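Local coordinates for 4-alpha-glucanotransferase (Aquifex aeolicus, PDB 1TZ7), which belongs to the amylomaltase family and is built on a parallel beta/alpha-barrel fold, at residues A24-H29 with I455-L460; S374-F379 with T401-L406. One frame throughout, in Å; residues are numbered along the deposited sequence.

In the fold
From the N terminus the chain enters strand 23-27 as the first strand of the parallel barrel sheet. It passes the next four strands of that sheet, together with the antiparallel sheet and many helices, before contact 2 packs the end of the sixth strand, 373-376, and the turn after it, against the loop that follows the seventh, 397-400. The chain closed by contact 2, with 21 residues between its segments, is nested inside the loop of 425 residues that contact 1 closes, where strand 452-456 and helix 457-460 return beside 23-27. Contact 1 therefore joins first strand to eighth. The two centres lie about 11 Å apart, and Asp459 of contact 1 meets Thr401 and Ser402 of contact 2.

Contact 1 of 2, residues A24-H29 with I455-L460; sequences AGILLH and IQMQDL
The flat carbonyl group of Ile455 is met over its face by the backbone of 24-29: Leu27 N donates to Ile455 O at 2.9 Å from 41° out of the carbonyl plane, and Ile26 CA adds a CA-H...O contact to the same oxygen at 3.3 Å. The Leu27 carbonyl accepts from Met457 N (N to O 3.2 Å), nearer to its plane, and from a water that donates to Leu27 O at 2.8 Å and also to Gln458 OE1. With Ile455 N to Gly25 O, also 2.9 Å, these bonds form a parallel strand ladder running on into helix 457-460. That helix has Gln456 at its N-cap, whose carbonyl accepts from both Asp459 and Leu460. Towards helix 44-56, where Phe49 and Phe52 lie against Ile26, Met457 has CG anti to its backbone N (-174°) and a bend at chi2 (65°), which together bring SD to Ile26 CG2 at 4.0 Å. Leu28 CD1 rests on Met457 CB at 3.8 Å, and Ile26 CD1 meets Leu460 CD1 at 3.8 Å. On the other face of the sheet Leu27 and Gln456 run alongside each other. Polar bonding thus follows the backbone, with the water extending it to Gln458, while the apolar side chains of Ile26, Met457 and Leu460 pack together on the face toward helix 44-56.

Contact 2 of 2, residues S374-F379 with T401-L406; sequences SRVIEF and TSTHDL
Val376 drives its CG1 methyl into the bend at Thr401 and Ser402, in the tight part of the contact. With CG1 anti to the backbone N (chi1 -172°), that branch lies 3.6 Å from Thr401 O. The same methyl meets Leu406 CD2 tip to tip at 3.8 Å, while CG2 touches Thr403 CG2, the two side chains crossing at about a right angle. Ile377 joins from the next position, its CG2 methyl 3.5 Å from Thr401 O; its longer branch heads for Leu441, Leu444 and Val445 of helix 437-447. Glu378 is buried here too, beside Pro407, Ile409 and Trp412, and runs antiparallel alongside Leu406. Its extended chain (chi2 171°) brings OE1 to 3.5 Å from Leu406 CG and OE2 to 3.4 Å from Ser402 CB. The backbone supports this shape: Phe379 N bonds back to Val376 O as the strand gives way to a 3-10 turn, and Leu406 N to Thr403 O closes a type I beta turn.

The looser side holds the Phe379 ring and the outer part of Leu406, the two touching residues that are partly exposed. The ring meets the leucine obliquely, with CZ 3.6 Å from Leu406 CD2.

No hydrogen bond spans the two segments, and the fit is by van der Waals contact, including carbon against the oxygens of Glu378 and Thr401. The hydroxyls of Thr401 and Ser402 turn to Asp459 OD2, and Thr401 OG1 also accepts from Gln456 N, tying the loop to the end of strand 452-456 and the helix after it; Asp405 is held by Asn470 and Arg468. The backbone bonds of Arg375 and Ile377 with Tyr400, which join sixth and seventh strands, thus give way to side-chain packing past the strand ends.

Contact 1 of 2, residues A24-H29 with I455-L460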
loop_
_atom_site.group_PDB
_atom_site.type_symbol
_atom_site.label_atom_id
_atom_site.label_comp_id
_atom_site.label_asym_id
_atom_site.label_seq_id
_atom_site.Cartn_x
_atom_site.Cartn_y
_atom_site.Cartn_z
ATOM N N ALA A 24 16.263 -1.899 -10.683
ATOM C CA ALA A 24 16.301 -2.239 -9.269
ATOM C C ALA A 24 15.552 -1.182 -8.465
ATOM O O ALA A 24 15.451 -0.038 -8.878
ATOM C CB ALA A 24 17.734 -2.343 -8.795
ATOM N N GLY A 25 15.032 -1.571 -7.313
ATOM C CA GLY A 25 14.310 -0.646 -6.465
ATOM C C GLY A 25 14.371 -1.011 -5.010
ATOM O O GLY A 25 14.893 -2.065 -4.641
ATOM N N ILE A 26 13.835 -0.131 -4.172
ATOM C CA ILE A 26 13.747 -0.379 -2.755
ATOM C C ILE A 26 12.289 -0.340 -2.313
ATOM O O ILE A 26 11.527 0.519 -2.743
ATOM C CB ILE A 26 14.581 0.671 -1.972
ATOM C CG1 ILE A 26 16.081 0.447 -2.221
ATOM C CG2 ILE A 26 14.270 0.591 -0.468
ATOM C CD1 ILE A 26 16.984 1.428 -1.501
ATOM N N LEU A 27 11.910 -1.291 -1.458
ATOM C CA LEU A 27 10.605 -1.273 -0.813
ATOM C C LEU A 27 10.712 -0.556 0.538
ATOM O O LEU A 27 11.368 -1.040 1.464
ATOM C CB LEU A 27 10.080 -2.708 -0.632
ATOM C CG LEU A 27 8.847 -2.916 0.268
ATOM C CD1 LEU A 27 7.701 -2.038 -0.158
ATOM C CD2 LEU A 27 8.433 -4.388 0.253
ATOM N N LEU A 28 10.076 0.603 0.629
ATOM C CA LEU A 28 10.125 1.425 1.833
ATOM C C LEU A 28 8.879 2.294 1.919
ATOM O O LEU A 28 8.652 3.148 1.071
ATOM C CB LEU A 28 11.372 2.319 1.817
ATOM C CG LEU A 28 11.522 3.268 3.014
ATOM C CD1 LEU A 28 11.903 2.488 4.268
ATOM C CD2 LEU A 28 12.556 4.344 2.717
ATOM N N HIS A 29 8.073 2.069 2.944
ATOM C CA HIS A 29 6.875 2.870 3.164
ATOM C C HIS A 29 7.237 4.239 3.706
ATOM O O HIS A 29 8.240 4.401 4.413
ATOM C CB HIS A 29 5.952 2.162 4.138
ATOM C CG HIS A 29 4.566 2.732 4.202
ATOM N ND1 HIS A 29 3.782 2.918 3.084
ATOM C CD2 HIS A 29 3.816 3.129 5.257
ATOM C CE1 HIS A 29 2.611 3.412 3.451
ATOM N NE2 HIS A 29 2.608 3.551 4.762
ATOM N N ILE A 455 14.622 -4.669 -3.320
ATOM C CA ILE A 455 15.173 -4.996 -2.006
ATOM C C ILE A 455 14.363 -4.277 -0.931
ATOM O O ILE A 455 14.211 -3.068 -0.984
ATOM C CB ILE A 455 16.649 -4.534 -1.925
ATOM C CG1 ILE A 455 17.455 -5.085 -3.111
ATOM C CG2 ILE A 455 17.277 -4.968 -0.610
ATOM C CD1 ILE A 455 18.764 -4.362 -3.343
ATOM N N GLN A 456 13.855 -5.019 0.052
ATOM C CA GLN A 456 13.266 -4.381 1.226
ATOM C C GLN A 456 14.354 -3.646 2.001
ATOM O O GLN A 456 15.454 -4.158 2.171
ATOM C CB GLN A 456 12.551 -5.402 2.135
ATOM C CG GLN A 456 11.443 -4.755 2.990
ATOM C CD GLN A 456 10.742 -5.728 3.941
ATOM O OE1 GLN A 456 9.764 -5.356 4.595
ATOM N NE2 GLN A 456 11.237 -6.956 4.020
ATOM N N MET A 457 14.040 -2.442 2.460
ATOM C CA MET A 457 15.043 -1.568 3.062
ATOM C C MET A 457 15.727 -2.260 4.237
ATOM O O MET A 457 16.927 -2.125 4.423
ATOM C CB MET A 457 14.406 -0.255 3.524
ATOM C CG MET A 457 15.407 0.772 4.037
ATOM S SD MET A 457 16.522 1.357 2.734
ATOM C CE MET A 457 17.243 2.776 3.527
ATOM N N GLN A 458 14.948 -3.015 5.016
ATOM C CA GLN A 458 15.471 -3.720 6.197
ATOM C C GLN A 458 16.581 -4.706 5.823
ATOM O O GLN A 458 17.494 -4.955 6.616
ATOM C CB GLN A 458 14.339 -4.477 6.913
ATOM C CG GLN A 458 13.318 -3.577 7.599
ATOM C CD GLN A 458 12.080 -3.342 6.747
ATOM O OE1 GLN A 458 12.188 -3.051 5.561
ATOM N NE2 GLN A 458 10.909 -3.472 7.350
ATOM N N ASP A 459 16.489 -5.279 4.624
ATOM C CA ASP A 459 17.515 -6.201 4.125
ATOM C C ASP A 459 18.787 -5.448 3.735
ATOM O O ASP A 459 19.900 -5.907 4.003
ATOM C CB ASP A 459 16.987 -6.988 2.924
ATOM C CG ASP A 459 15.840 -7.915 3.288
ATOM O OD1 ASP A 459 15.694 -8.252 4.487
ATOM O OD2 ASP A 459 15.034 -8.356 2.444
ATOM N N LEU A 460 18.613 -4.293 3.102
ATOM C CA LEU A 460 19.736 -3.414 2.779
ATOM C C LEU A 460 20.506 -3.041 4.046
ATOM O O LEU A 460 21.736 -2.933 4.030
ATOM C CB LEU A 460 19.233 -2.143 2.088
ATOM C CG LEU A 460 20.085 -1.568 0.947
ATOM C CD1 LEU A 460 19.675 -0.128 0.669
ATOM C CD2 LEU A 460 21.570 -1.649 1.250
HETATM O O HOH W 1 10.733 -1.177 4.231
#

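Contact 2 of 2, residues S374-F379 with T401-L406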
loop_
_atom_site.group_PDB
_atom_site.type_symbol
_atom_site.label_atom_id
_atom_site.label_comp_id
_atom_site.label_asym_id
_atom_site.label_seq_id
_atom_site.Cartn_x
_atom_site.Cartn_y
_atom_site.Cartn_z
ATOM N N SER A 374 4.824 -11.778 -8.861
ATOM C CA SER A 374 5.752 -11.496 -7.774
ATOM C C SER A 374 6.513 -12.776 -7.397
ATOM O O SER A 374 5.946 -13.862 -7.379
ATOM C CB SER A 374 4.988 -10.958 -6.549
ATOM O OG SER A 374 4.413 -9.691 -6.821
ATOM N N ARG A 375 7.799 -12.630 -7.107
ATOM C CA ARG A 375 8.586 -13.713 -6.518
ATOM C C ARG A 375 9.404 -13.188 -5.344
ATOM O O ARG A 375 9.795 -12.029 -5.317
ATOM C CB ARG A 375 9.517 -14.335 -7.559
ATOM C CG ARG A 375 8.816 -14.845 -8.803
ATOM C CD ARG A 375 8.041 -16.139 -8.599
ATOM N NE ARG A 375 7.195 -16.435 -9.751
ATOM C CZ ARG A 375 7.612 -17.058 -10.861
ATOM N NH1 ARG A 375 6.765 -17.271 -11.856
ATOM N NH2 ARG A 375 8.872 -17.472 -10.973
ATOM N N VAL A 376 9.658 -14.057 -4.379
ATOM C CA VAL A 376 10.329 -13.672 -3.145
ATOM C C VAL A 376 11.356 -14.734 -2.800
ATOM O O VAL A 376 11.013 -15.891 -2.605
ATOM C CB VAL A 376 9.311 -13.525 -1.968
ATOM C CG1 VAL A 376 9.992 -12.942 -0.732
ATOM C CG2 VAL A 376 8.136 -12.646 -2.383
ATOM N N ILE A 377 12.620 -14.343 -2.732
ATOM C CA ILE A 377 13.703 -15.316 -2.566
ATOM C C ILE A 377 13.665 -15.980 -1.187
ATOM O O ILE A 377 14.218 -17.063 -0.996
ATOM C CB ILE A 377 15.076 -14.659 -2.815
ATOM C CG1 ILE A 377 16.134 -15.734 -3.070
ATOM C CG2 ILE A 377 15.477 -13.778 -1.635
ATOM C CD1 ILE A 377 17.319 -15.244 -3.821
ATOM N N GLU A 378 12.999 -15.332 -0.234
ATOM C CA GLU A 378 12.787 -15.918 1.097
ATOM C C GLU A 378 11.956 -17.223 1.037
ATOM O O GLU A 378 12.049 -18.064 1.927
ATOM C CB GLU A 378 12.093 -14.904 2.013
ATOM C CG GLU A 378 12.186 -15.244 3.481
ATOM C CD GLU A 378 11.681 -14.135 4.368
ATOM O OE1 GLU A 378 10.665 -14.345 5.060
ATOM O OE2 GLU A 378 12.304 -13.050 4.380
ATOM N N PHE A 379 11.150 -17.368 -0.017
ATOM C CA PHE A 379 10.316 -18.572 -0.213
ATOM C C PHE A 379 11.037 -19.661 -1.038
ATOM O O PHE A 379 10.438 -20.674 -1.380
ATOM C CB PHE A 379 9.006 -18.205 -0.937
ATOM C CG PHE A 379 8.071 -17.321 -0.128
ATOM C CD1 PHE A 379 7.072 -16.592 -0.769
ATOM C CD2 PHE A 379 8.181 -17.227 1.258
ATOM C CE1 PHE A 379 6.206 -15.784 -0.045
ATOM C CE2 PHE A 379 7.313 -16.419 1.982
ATOM C CZ PHE A 379 6.325 -15.698 1.326
ATOM N N THR A 401 13.606 -9.521 -2.281
ATOM C CA THR A 401 14.330 -10.222 -1.225
ATOM C C THR A 401 13.336 -10.667 -0.173
ATOM O O THR A 401 13.271 -11.841 0.183
ATOM C CB THR A 401 15.418 -9.305 -0.583
ATOM O OG1 THR A 401 14.836 -8.073 -0.147
ATOM C CG2 THR A 401 16.461 -8.885 -1.610
ATOM N N SER A 402 12.559 -9.713 0.320
ATOM C CA SER A 402 11.444 -10.004 1.204
ATOM C C SER A 402 10.413 -8.880 1.104
ATOM O O SER A 402 10.634 -7.882 0.407
ATOM C CB SER A 402 11.934 -10.166 2.653
ATOM O OG SER A 402 12.584 -8.998 3.110
ATOM N N THR A 403 9.283 -9.047 1.778
ATOM C CA THR A 403 8.221 -8.039 1.745
ATOM C C THR A 403 7.828 -7.613 3.137
ATOM O O THR A 403 8.318 -8.146 4.131
ATOM C CB THR A 403 6.968 -8.575 1.003
ATOM O OG1 THR A 403 6.322 -9.587 1.793
ATOM C CG2 THR A 403 7.353 -9.293 -0.298
ATOM N N HIS A 404 6.925 -6.655 3.197
ATOM C CA HIS A 404 6.479 -6.095 4.446
ATOM C C HIS A 404 5.629 -7.075 5.290
ATOM O O HIS A 404 5.427 -6.854 6.476
ATOM C CB HIS A 404 5.699 -4.842 4.172
ATOM C CG HIS A 404 4.424 -5.065 3.415
ATOM N ND1 HIS A 404 4.347 -5.681 2.193
ATOM C CD2 HIS A 404 3.187 -4.732 3.727
ATOM C CE1 HIS A 404 3.080 -5.709 1.807
ATOM N NE2 HIS A 404 2.368 -5.140 2.718
ATOM N N ASP A 405 5.142 -8.145 4.664
ATOM C CA ASP A 405 4.389 -9.190 5.387
ATOM C C ASP A 405 5.323 -10.261 5.972
ATOM O O ASP A 405 4.873 -11.191 6.620
ATOM C CB ASP A 405 3.377 -9.855 4.455
ATOM C CG ASP A 405 2.218 -8.953 4.121
ATOM O OD1 ASP A 405 1.707 -8.270 5.039
ATOM O OD2 ASP A 405 1.747 -8.862 2.971
ATOM N N LEU A 406 6.617 -10.114 5.727
ATOM C CA LEU A 406 7.589 -11.147 6.051
ATOM C C LEU A 406 8.625 -10.591 6.994
ATOM O O LEU A 406 8.838 -9.382 7.047
ATOM C CB LEU A 406 8.283 -11.627 4.776
ATOM C CG LEU A 406 7.671 -12.814 4.020
ATOM C CD1 LEU A 406 6.157 -12.828 4.108
ATOM C CD2 LEU A 406 8.120 -12.779 2.570
#